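Long-range contacts in Abbfa_003403 (Acinetobacter baumannii, PDB 4ZXH), which is a four-domain holo nonribosomal peptide synthetase whose condensation, adenylation, carrier and thioesterase domains probably activate an amino acid, couple it to an upstream acyl group and release the product: residues 39-44 with 395-400; 228-233 with 419-424; 117-122 with 144-149. All blocks are in the same frame, centred on the assembly; numbering follows the deposited sequence.

Contact 1 (39-44 with 395-400). With PNS (4'-phosphopantetheine), chain B.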
loop_
_atom_site.group_PDB
_atom_site.type_symbol
_atom_site.label_atom_id
_atom_site.label_comp_id
_atom_site.label_asym_id
_atom_site.label_seq_id
_atom_site.Cartn_x
_atom_site.Cartn_y
_atom_site.Cartn_z
ATOM N N TYR A 39 -9.290 20.627 1.461
ATOM C CA TYR A 39 -9.827 21.583 0.486
ATOM C C TYR A 39 -10.683 22.702 1.126
ATOM O O TYR A 39 -11.496 23.338 0.459
ATOM C CB TYR A 39 -10.632 20.836 -0.584
ATOM C CG TYR A 39 -9.751 19.982 -1.443
ATOM C CD1 TYR A 39 -9.013 20.543 -2.484
ATOM C CD2 TYR A 39 -9.609 18.619 -1.192
ATOM C CE1 TYR A 39 -8.170 19.762 -3.265
ATOM C CE2 TYR A 39 -8.766 17.831 -1.967
ATOM C CZ TYR A 39 -8.045 18.415 -3.002
ATOM O OH TYR A 39 -7.217 17.643 -3.788
ATOM N N ASN A 40 -10.481 22.927 2.421
ATOM C CA ASN A 40 -11.056 24.061 3.136
ATOM C C ASN A 40 -10.246 25.333 2.931
ATOM O O ASN A 40 -9.331 25.592 3.709
ATOM C CB ASN A 40 -11.104 23.777 4.638
ATOM C CG ASN A 40 -12.106 22.719 5.011
ATOM O OD1 ASN A 40 -12.536 21.928 4.184
ATOM N ND2 ASN A 40 -12.479 22.697 6.275
ATOM N N MET A 41 -10.555 26.121 1.901
ATOM C CA MET A 41 -9.878 27.400 1.730
ATOM C C MET A 41 -10.210 28.348 2.903
ATOM O O MET A 41 -11.366 28.438 3.369
ATOM C CB MET A 41 -10.264 28.058 0.420
ATOM C CG MET A 41 -10.455 27.119 -0.745
ATOM S SD MET A 41 -10.709 27.977 -2.286
ATOM C CE MET A 41 -9.144 28.819 -2.404
ATOM N N VAL A 42 -9.190 29.047 3.378
ATOM C CA VAL A 42 -9.334 29.905 4.537
ATOM C C VAL A 42 -8.595 31.203 4.341
ATOM O O VAL A 42 -7.378 31.201 4.134
ATOM C CB VAL A 42 -8.776 29.253 5.839
ATOM C CG1 VAL A 42 -8.892 30.242 7.012
ATOM C CG2 VAL A 42 -9.477 27.956 6.146
ATOM N N VAL A 43 -9.328 32.307 4.412
ATOM C CA VAL A 43 -8.719 33.619 4.527
ATOM C C VAL A 43 -9.141 34.189 5.892
ATOM O O VAL A 43 -10.326 34.112 6.254
ATOM C CB VAL A 43 -9.141 34.550 3.355
ATOM C CG1 VAL A 43 -10.643 34.594 3.198
ATOM C CG2 VAL A 43 -8.625 35.939 3.569
ATOM N N ALA A 44 -8.183 34.733 6.651
ATOM C CA ALA A 44 -8.461 35.214 8.015
ATOM C C ALA A 44 -7.880 36.600 8.311
ATOM O O ALA A 44 -6.847 37.005 7.750
ATOM C CB ALA A 44 -7.930 34.220 9.038
ATOM N N ARG A 395 -2.497 28.088 8.976
ATOM C CA ARG A 395 -2.275 26.887 8.184
ATOM C C ARG A 395 -3.594 26.477 7.499
ATOM O O ARG A 395 -4.642 26.424 8.138
ATOM C CB ARG A 395 -1.749 25.753 9.053
ATOM C CG ARG A 395 -0.293 25.902 9.497
ATOM C CD ARG A 395 0.068 24.865 10.588
ATOM N NE ARG A 395 -0.196 23.482 10.184
ATOM C CZ ARG A 395 -0.069 22.419 10.975
ATOM N NH1 ARG A 395 0.317 22.553 12.236
ATOM N NH2 ARG A 395 -0.329 21.212 10.499
ATOM N N GLN A 396 -3.562 26.226 6.196
ATOM C CA GLN A 396 -4.789 25.853 5.497
ATOM C C GLN A 396 -4.516 25.052 4.215
ATOM O O GLN A 396 -3.396 25.039 3.693
ATOM C CB GLN A 396 -5.624 27.106 5.190
ATOM C CG GLN A 396 -4.925 28.160 4.375
ATOM C CD GLN A 396 -5.289 28.043 2.916
ATOM O OE1 GLN A 396 -6.473 28.098 2.550
ATOM N NE2 GLN A 396 -4.280 27.828 2.070
ATOM N N GLN A 397 -5.560 24.391 3.721
ATOM C CA GLN A 397 -5.459 23.386 2.652
ATOM C C GLN A 397 -4.229 22.475 2.797
ATOM O O GLN A 397 -3.317 22.487 1.962
ATOM C CB GLN A 397 -5.419 24.026 1.256
ATOM C CG GLN A 397 -6.255 25.289 1.057
ATOM C CD GLN A 397 -6.705 25.553 -0.377
ATOM O OE1 GLN A 397 -6.333 24.860 -1.309
ATOM N NE2 GLN A 397 -7.393 26.661 -0.554
ATOM N N GLU A 398 -4.197 21.676 3.848
ATOM C CA GLU A 398 -3.073 20.767 4.014
ATOM C C GLU A 398 -3.466 19.328 3.706
ATOM O O GLU A 398 -4.550 18.874 4.083
ATOM C CB GLU A 398 -2.501 20.885 5.426
ATOM C CG GLU A 398 -1.901 22.239 5.673
ATOM C CD GLU A 398 -1.461 22.450 7.105
ATOM O OE1 GLU A 398 -2.135 21.922 8.016
ATOM O OE2 GLU A 398 -0.466 23.187 7.319
ATOM N N GLY A 399 -2.587 18.628 2.994
ATOM C CA GLY A 399 -2.749 17.209 2.740
ATOM C C GLY A 399 -3.452 16.845 1.445
ATOM O O GLY A 399 -4.072 15.781 1.339
ATOM N N GLN A 400 -3.368 17.718 0.455
ATOM C CA GLN A 400 -3.956 17.407 -0.834
ATOM C C GLN A 400 -3.120 16.375 -1.545
ATOM O O GLN A 400 -3.654 15.422 -2.115
ATOM C CB GLN A 400 -4.076 18.658 -1.696
ATOM C CG GLN A 400 -5.155 19.595 -1.223
ATOM C CD GLN A 400 -5.112 20.899 -1.962
ATOM O OE1 GLN A 400 -4.271 21.084 -2.848
ATOM N NE2 GLN A 400 -6.030 21.817 -1.617
HETATM O O23 PNS B . -10.222 7.696 -9.508
HETATM P P24 PNS B . -11.293 8.451 -10.250
HETATM O O25 PNS B . -11.628 8.024 -11.653
HETATM O O27 PNS B . -10.768 9.975 -10.308
HETATM C C28 PNS B . -10.415 10.664 -9.113
HETATM C C29 PNS B . -10.023 12.088 -9.466
HETATM C C30 PNS B . -11.234 12.685 -10.184
HETATM C C31 PNS B . -8.802 12.063 -10.386
HETATM C C32 PNS B . -9.660 12.851 -8.183
HETATM O O33 PNS B . -8.807 11.995 -7.405
HETATM C C34 PNS B . -8.994 14.174 -8.511
HETATM O O35 PNS B . -9.570 15.058 -9.143
HETATM N N36 PNS B . -7.755 14.376 -8.085
HETATM C C37 PNS B . -7.032 15.610 -8.351
HETATM C C38 PNS B . -6.669 16.231 -7.003
HETATM C C39 PNS B . -6.669 17.725 -7.123
HETATM O O40 PNS B . -7.493 18.296 -7.821
HETATM N N41 PNS B . -5.717 18.321 -6.418
HETATM C C42 PNS B . -5.444 19.734 -6.308
HETATM C C43 PNS B . -4.073 19.731 -5.665
HETATM S S44 PNS B . -2.860 19.934 -6.976
#

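Contact 2 (228-233 with 419-424)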
loop_
_atom_site.group_PDB
_atom_site.type_symbol
_atom_site.label_atom_id
_atom_site.label_comp_id
_atom_site.label_asym_id
_atom_site.label_seq_id
_atom_site.Cartn_x
_atom_site.Cartn_y
_atom_site.Cartn_z
ATOM N N LYS A 228 -3.838 14.213 6.016
ATOM C CA LYS A 228 -3.201 14.986 7.080
ATOM C C LYS A 228 -1.950 15.654 6.513
ATOM O O LYS A 228 -1.100 14.992 5.921
ATOM C CB LYS A 228 -2.811 14.104 8.277
ATOM C CG LYS A 228 -3.940 13.349 8.961
ATOM C CD LYS A 228 -3.458 12.850 10.324
ATOM C CE LYS A 228 -4.462 11.940 11.019
ATOM N NZ LYS A 228 -4.548 10.606 10.353
ATOM N N GLY A 229 -1.816 16.957 6.686
ATOM C CA GLY A 229 -0.608 17.612 6.225
ATOM C C GLY A 229 -0.094 18.666 7.179
ATOM O O GLY A 229 -0.686 18.911 8.236
ATOM N N SER A 230 1.009 19.296 6.795
ATOM C CA SER A 230 1.543 20.422 7.536
ATOM C C SER A 230 2.200 21.371 6.549
ATOM O O SER A 230 2.273 21.065 5.360
ATOM C CB SER A 230 2.533 19.957 8.602
ATOM O OG SER A 230 3.098 21.073 9.265
ATOM N N SER A 231 2.679 22.514 7.030
ATOM C CA SER A 231 3.170 23.583 6.148
ATOM C C SER A 231 4.449 24.163 6.684
ATOM O O SER A 231 4.559 24.383 7.880
ATOM C CB SER A 231 2.148 24.719 6.008
ATOM O OG SER A 231 0.877 24.255 5.583
ATOM N N LEU A 232 5.409 24.427 5.804
ATOM C CA LEU A 232 6.662 25.066 6.208
ATOM C C LEU A 232 6.927 26.342 5.390
ATOM O O LEU A 232 7.246 26.267 4.208
ATOM C CB LEU A 232 7.822 24.084 6.064
ATOM C CG LEU A 232 9.231 24.654 6.244
ATOM C CD1 LEU A 232 9.360 25.382 7.546
ATOM C CD2 LEU A 232 10.255 23.535 6.167
ATOM N N VAL A 233 6.785 27.512 6.008
ATOM C CA VAL A 233 7.023 28.761 5.282
ATOM C C VAL A 233 8.517 29.102 5.223
ATOM O O VAL A 233 9.219 29.083 6.238
ATOM C CB VAL A 233 6.233 29.925 5.916
ATOM C CG1 VAL A 233 6.455 31.220 5.129
ATOM C CG2 VAL A 233 4.745 29.572 5.951
ATOM N N LEU A 419 6.171 25.150 1.646
ATOM C CA LEU A 419 6.235 23.727 1.336
ATOM C C LEU A 419 5.195 22.985 2.169
ATOM O O LEU A 419 5.285 22.926 3.395
ATOM C CB LEU A 419 7.630 23.141 1.589
ATOM C CG LEU A 419 7.751 21.664 1.144
ATOM C CD1 LEU A 419 7.756 21.505 -0.363
ATOM C CD2 LEU A 419 8.973 21.005 1.726
ATOM N N LYS A 420 4.196 22.438 1.497
ATOM C CA LYS A 420 3.196 21.612 2.162
ATOM C C LYS A 420 3.570 20.168 1.992
ATOM O O LYS A 420 3.951 19.753 0.893
ATOM C CB LYS A 420 1.815 21.875 1.590
ATOM C CG LYS A 420 1.360 23.296 1.881
ATOM C CD LYS A 420 -0.078 23.396 1.618
ATOM C CE LYS A 420 -0.589 24.758 1.861
ATOM N NZ LYS A 420 -1.970 24.790 1.307
ATOM N N TYR A 421 3.474 19.404 3.076
ATOM C CA TYR A 421 3.908 18.010 3.080
ATOM C C TYR A 421 2.990 17.142 3.922
ATOM O O TYR A 421 2.482 17.565 4.965
ATOM C CB TYR A 421 5.343 17.895 3.591
ATOM C CG TYR A 421 5.539 18.318 5.030
ATOM C CD1 TYR A 421 5.660 19.663 5.379
ATOM C CD2 TYR A 421 5.623 17.376 6.044
ATOM C CE1 TYR A 421 5.841 20.054 6.715
ATOM C CE2 TYR A 421 5.813 17.756 7.376
ATOM C CZ TYR A 421 5.922 19.088 7.708
ATOM O OH TYR A 421 6.106 19.445 9.035
ATOM N N ASN A 422 2.789 15.918 3.454
ATOM C CA ASN A 422 1.949 14.932 4.120
ATOM C C ASN A 422 2.664 14.354 5.348
ATOM O O ASN A 422 3.699 13.699 5.202
ATOM C CB ASN A 422 1.602 13.847 3.097
ATOM C CG ASN A 422 0.647 12.803 3.620
ATOM O OD1 ASN A 422 0.706 12.388 4.784
ATOM N ND2 ASN A 422 -0.232 12.339 2.740
ATOM N N THR A 423 2.121 14.579 6.545
ATOM C CA THR A 423 2.792 14.173 7.788
ATOM C C THR A 423 2.714 12.670 8.123
ATOM O O THR A 423 3.194 12.235 9.174
ATOM C CB THR A 423 2.239 14.937 9.006
ATOM O OG1 THR A 423 0.828 14.713 9.122
ATOM C CG2 THR A 423 2.496 16.390 8.865
ATOM N N ASP A 424 2.108 11.880 7.251
ATOM C CA ASP A 424 2.150 10.427 7.421
ATOM C C ASP A 424 3.311 9.840 6.616
ATOM O O ASP A 424 3.673 8.680 6.779
ATOM C CB ASP A 424 0.827 9.773 7.003
ATOM C CG ASP A 424 -0.282 9.964 8.038
ATOM O OD1 ASP A 424 -0.004 10.423 9.167
ATOM O OD2 ASP A 424 -1.445 9.632 7.722
#

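Contact 3 (117-122 with 144-149)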
loop_
_atom_site.group_PDB
_atom_site.type_symbol
_atom_site.label_atom_id
_atom_site.label_comp_id
_atom_site.label_asym_id
_atom_site.label_seq_id
_atom_site.Cartn_x
_atom_site.Cartn_y
_atom_site.Cartn_z
ATOM N N GLN A 117 -12.707 21.752 10.387
ATOM C CA GLN A 117 -13.892 20.922 10.559
ATOM C C GLN A 117 -14.424 20.705 9.156
ATOM O O GLN A 117 -14.400 21.614 8.325
ATOM C CB GLN A 117 -14.912 21.572 11.493
ATOM C CG GLN A 117 -14.485 21.531 12.962
ATOM C CD GLN A 117 -15.001 22.710 13.821
ATOM O OE1 GLN A 117 -15.605 23.674 13.334
ATOM N NE2 GLN A 117 -14.731 22.628 15.117
ATOM N N PRO A 118 -14.819 19.476 8.859
ATOM C CA PRO A 118 -15.079 19.094 7.472
ATOM C C PRO A 118 -16.450 19.543 7.026
ATOM O O PRO A 118 -17.290 19.743 7.887
ATOM C CB PRO A 118 -14.989 17.555 7.510
ATOM C CG PRO A 118 -15.414 17.201 8.875
ATOM C CD PRO A 118 -14.915 18.334 9.777
ATOM N N PHE A 119 -16.664 19.680 5.721
ATOM C CA PHE A 119 -17.983 19.994 5.186
ATOM C C PHE A 119 -18.684 18.736 4.673
ATOM O O PHE A 119 -18.038 17.812 4.208
ATOM C CB PHE A 119 -17.882 21.000 4.031
ATOM C CG PHE A 119 -17.473 22.390 4.445
ATOM C CD1 PHE A 119 -18.433 23.375 4.670
ATOM C CD2 PHE A 119 -16.132 22.730 4.559
ATOM C CE1 PHE A 119 -18.065 24.650 5.031
ATOM C CE2 PHE A 119 -15.755 24.004 4.919
ATOM C CZ PHE A 119 -16.720 24.968 5.158
ATOM N N ASP A 120 -20.007 18.720 4.759
ATOM C CA ASP A 120 -20.841 17.790 4.013
ATOM C C ASP A 120 -21.365 18.538 2.795
ATOM O O ASP A 120 -22.228 19.415 2.913
ATOM C CB ASP A 120 -21.987 17.283 4.883
ATOM C CG ASP A 120 -22.845 16.221 4.191
ATOM O OD1 ASP A 120 -22.799 16.077 2.940
ATOM O OD2 ASP A 120 -23.567 15.513 4.928
ATOM N N LEU A 121 -20.846 18.210 1.622
ATOM C CA LEU A 121 -21.135 19.032 0.461
ATOM C C LEU A 121 -22.591 18.911 0.021
ATOM O O LEU A 121 -23.056 19.685 -0.804
ATOM C CB LEU A 121 -20.197 18.670 -0.691
ATOM C CG LEU A 121 -18.709 18.898 -0.416
ATOM C CD1 LEU A 121 -17.884 18.575 -1.640
ATOM C CD2 LEU A 121 -18.457 20.315 0.052
ATOM N N THR A 122 -23.319 17.956 0.580
ATOM C CA THR A 122 -24.717 17.766 0.192
ATOM C C THR A 122 -25.691 18.630 1.004
ATOM O O THR A 122 -26.883 18.729 0.679
ATOM C CB THR A 122 -25.123 16.308 0.336
ATOM O OG1 THR A 122 -25.401 16.028 1.708
ATOM C CG2 THR A 122 -23.990 15.416 -0.119
ATOM N N VAL A 144 -14.117 30.380 5.859
ATOM C CA VAL A 144 -13.798 29.054 5.327
ATOM C C VAL A 144 -14.718 28.705 4.163
ATOM O O VAL A 144 -15.941 28.660 4.332
ATOM C CB VAL A 144 -13.964 27.960 6.373
ATOM C CG1 VAL A 144 -13.273 26.712 5.911
ATOM C CG2 VAL A 144 -13.399 28.393 7.686
ATOM N N ILE A 145 -14.146 28.451 2.992
ATOM C CA ILE A 145 -14.957 28.069 1.842
ATOM C C ILE A 145 -14.410 26.789 1.241
ATOM O O ILE A 145 -13.218 26.701 0.936
ATOM C CB ILE A 145 -14.979 29.151 0.727
ATOM C CG1 ILE A 145 -15.540 30.461 1.226
ATOM C CG2 ILE A 145 -15.855 28.712 -0.385
ATOM C CD1 ILE A 145 -14.503 31.480 1.612
ATOM N N HIS A 146 -15.266 25.801 1.042
ATOM C CA HIS A 146 -14.801 24.565 0.437
ATOM C C HIS A 146 -14.483 24.769 -1.042
ATOM O O HIS A 146 -15.244 25.419 -1.778
ATOM C CB HIS A 146 -15.831 23.467 0.613
ATOM C CG HIS A 146 -15.292 22.103 0.331
ATOM N ND1 HIS A 146 -15.101 21.635 -0.948
ATOM C CD2 HIS A 146 -14.886 21.116 1.163
ATOM C CE1 HIS A 146 -14.618 20.406 -0.892
ATOM N NE2 HIS A 146 -14.471 20.070 0.376
ATOM N N HIS A 147 -13.351 24.217 -1.468
ATOM C CA HIS A 147 -12.826 24.432 -2.823
ATOM C C HIS A 147 -13.750 23.825 -3.914
ATOM O O HIS A 147 -13.719 24.250 -5.075
ATOM C CB HIS A 147 -11.413 23.849 -2.903
ATOM C CG HIS A 147 -10.571 24.401 -4.018
ATOM N ND1 HIS A 147 -11.077 24.714 -5.254
ATOM C CD2 HIS A 147 -9.236 24.642 -4.071
ATOM C CE1 HIS A 147 -10.089 25.149 -6.032
ATOM N NE2 HIS A 147 -8.971 25.113 -5.339
ATOM N N ALA A 148 -14.586 22.854 -3.548
ATOM C CA ALA A 148 -15.608 22.370 -4.483
ATOM C C ALA A 148 -16.576 23.480 -4.888
ATOM O O ALA A 148 -17.182 23.413 -5.966
ATOM C CB ALA A 148 -16.389 21.189 -3.894
ATOM N N LEU A 149 -16.712 24.509 -4.047
ATOM C CA LEU A 149 -17.662 25.581 -4.330
ATOM C C LEU A 149 -17.017 26.668 -5.177
ATOM O O LEU A 149 -17.606 27.123 -6.157
ATOM C CB LEU A 149 -18.216 26.181 -3.041
ATOM C CG LEU A 149 -19.373 27.172 -3.250
ATOM C CD1 LEU A 149 -20.670 26.476 -3.752
ATOM C CD2 LEU A 149 -19.650 28.025 -2.001
#

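Contact 1 (39-44 with 395-400)
The 4'-phosphopantetheine pocket of the condensation domain is lined here by Tyr39 and Gln400, which pack on each other as they meet the arm. Gln400 lays its chain over one face of the Tyr39 ring: CG makes a CH-pi contact 3.9 Å from the Tyr39 ring centroid, offset toward the rim. The amide beyond it lies nearly parallel to the ring (13°), with Gln400 NE2 3.4 Å from Tyr39 CD1. Gln400 NE2 is bound to Ala38 O and, weakly, to Gln397 OE1, which helps set the rotation of the amide. Tyr39 OH comes 3.1 Å from N41 of the phosphopantetheine, while Gln400 OE1 faces C43 near the thiol.

Beside strand 40-49, the loop residue Gln396 bends its side chain back. Its CG lies between the backbone N and the carbonyl carbon (chi1 57°), and a bend at chi2 carries OE1 to Val42 N, 3.0 Å away, where the N-H points at a lone pair in the carbonyl plane. Gln397 NE2 lies against CG and CB of Met41, the two side chains crossing obliquely. Glu398 is gripped side-on by NE and NH2 of Arg395 and also forms a salt bridge with Lys116.

Segment 395-400 follows strand 387-391, a neighbour of strand 40-49 in the same sheet; strand 138-146 flanks strand 40-49 as well, and the Tyr39 ring also rests on Ile26 and Ile29 of helix 21-32.

Contact 2 (228-233 with 419-424)
Lys420 NZ is held by three groups, the carbonyls of Gln396 and Gln397 and the carboxylate of Glu406, and the chain that delivers it runs past Ser231. Both residues belong to an antiparallel strand pair, 229-233 with 419-422, in the second sheet of the condensation domain; strand 229-235 forms one of its edges. Lys420 is extended beyond CG, and its CG passes Ser231 OG at 3.9 Å, while that hydroxyl sits too close to Glu398 OE2 to be taken literally.

Ser230 and Tyr421 form a hydrogen-bonded pair, with Ser230 N to Tyr421 O at 2.9 Å and Tyr421 N to Ser230 O at 3.1 Å. Leu232 and Leu419 make the next such pair, again with two bonds, of which Leu232 N to Leu419 O measures 2.8 Å. Between them, Ser231 and Lys420 face each other as a non-hydrogen-bonded pair.

Residues alternate between the faces. Ser230, Leu232, Leu419 and Tyr421 share one, where helix 428-447 packs on Leu232 and Tyr421. With CG set between the backbone N and the carbonyl carbon (chi1 64°), the Tyr421 ring leans across to its partner strand and meets Ser230 CB obliquely; the two hydroxyls, Ser230 OG and Tyr421 OH, are joined by a weak bond. Thr423 CG2 touches Ser230 CB at 3.6 Å.

Past the ladder, Lys228 NZ and Asp424 OD2 are 4.2 Å apart, beyond a salt bridge, where opposite charges may attract weakly. The chain turns here on an Asx turn, in which Asn422 OD1 accepts Asp424 N at 2.9 Å in the carbonyl plane.

Contact 3 (117-122 with 144-149)
His146 has its CG trans to the backbone nitrogen (chi1 -165°) and Leu121 has its own opposite the carbonyl carbon (chi1 -62°), and these two settings bring a methyl squarely over an imidazole. Leu121 CD2 stands 3.7 Å from the His146 ring centroid, only 10° off the ring normal, a CH-pi contact centred on the face. His146 and His147 open the HHxxxD signature of condensation domains, so the packing probably helps position the first histidine.

Bonds at both nitrogens help hold the ring's rotation. His146 ND1 accepts the backbone N-H of Ala148 at 2.9 Å, the donor tilted somewhat from the ring plane, and NE2 is bonded to Gln30 OE1. The other branch of the leucine, Leu121 CD1, touches Ala148 CB at 3.8 Å.

Phe119 packs beside the same histidine. One face of its ring takes His146 CB, toward the rim, and Val144 CG1 meets its edge in plane, 3.8 Å from Phe119 CE2. The Phe119 and His146 rings are steeply inclined to each other. Beside Leu121, an Asx turn shapes the loop: Asp120 OD1 accepts both the N and the OG1 of Thr122, from the same face of the carboxylate.

The loop lies against the end of strand 138-146, which strands 40-49 and 127-135 flank; Trp27 of helix 21-32 packs on Leu121, and Arg128 of strand 127-135 makes a cation-pi contact with Phe119.

Contact 1 lies between the other two, its centre about 11 Å from each, and touches both. Toward contact 3 the link is a sheet: Met41 O and Ile145 N, 2.8 Å apart, pair strand 40-49 with strand 138-146, and Tyr39 likewise bonds to His147. Toward contact 2 the join rests on a side-chain polar bond, Lys420 NZ lying 2.7 Å from Gln397 O. Contacts 2 and 3 come no closer than about 9 Å. Loop 395-400 thereby connects two sheets of the condensation domain beside the phosphopantetheine, which contact 1 touches directly, while the side chains of Lys420 and Ala148 stay about 9 and 10 Å from it.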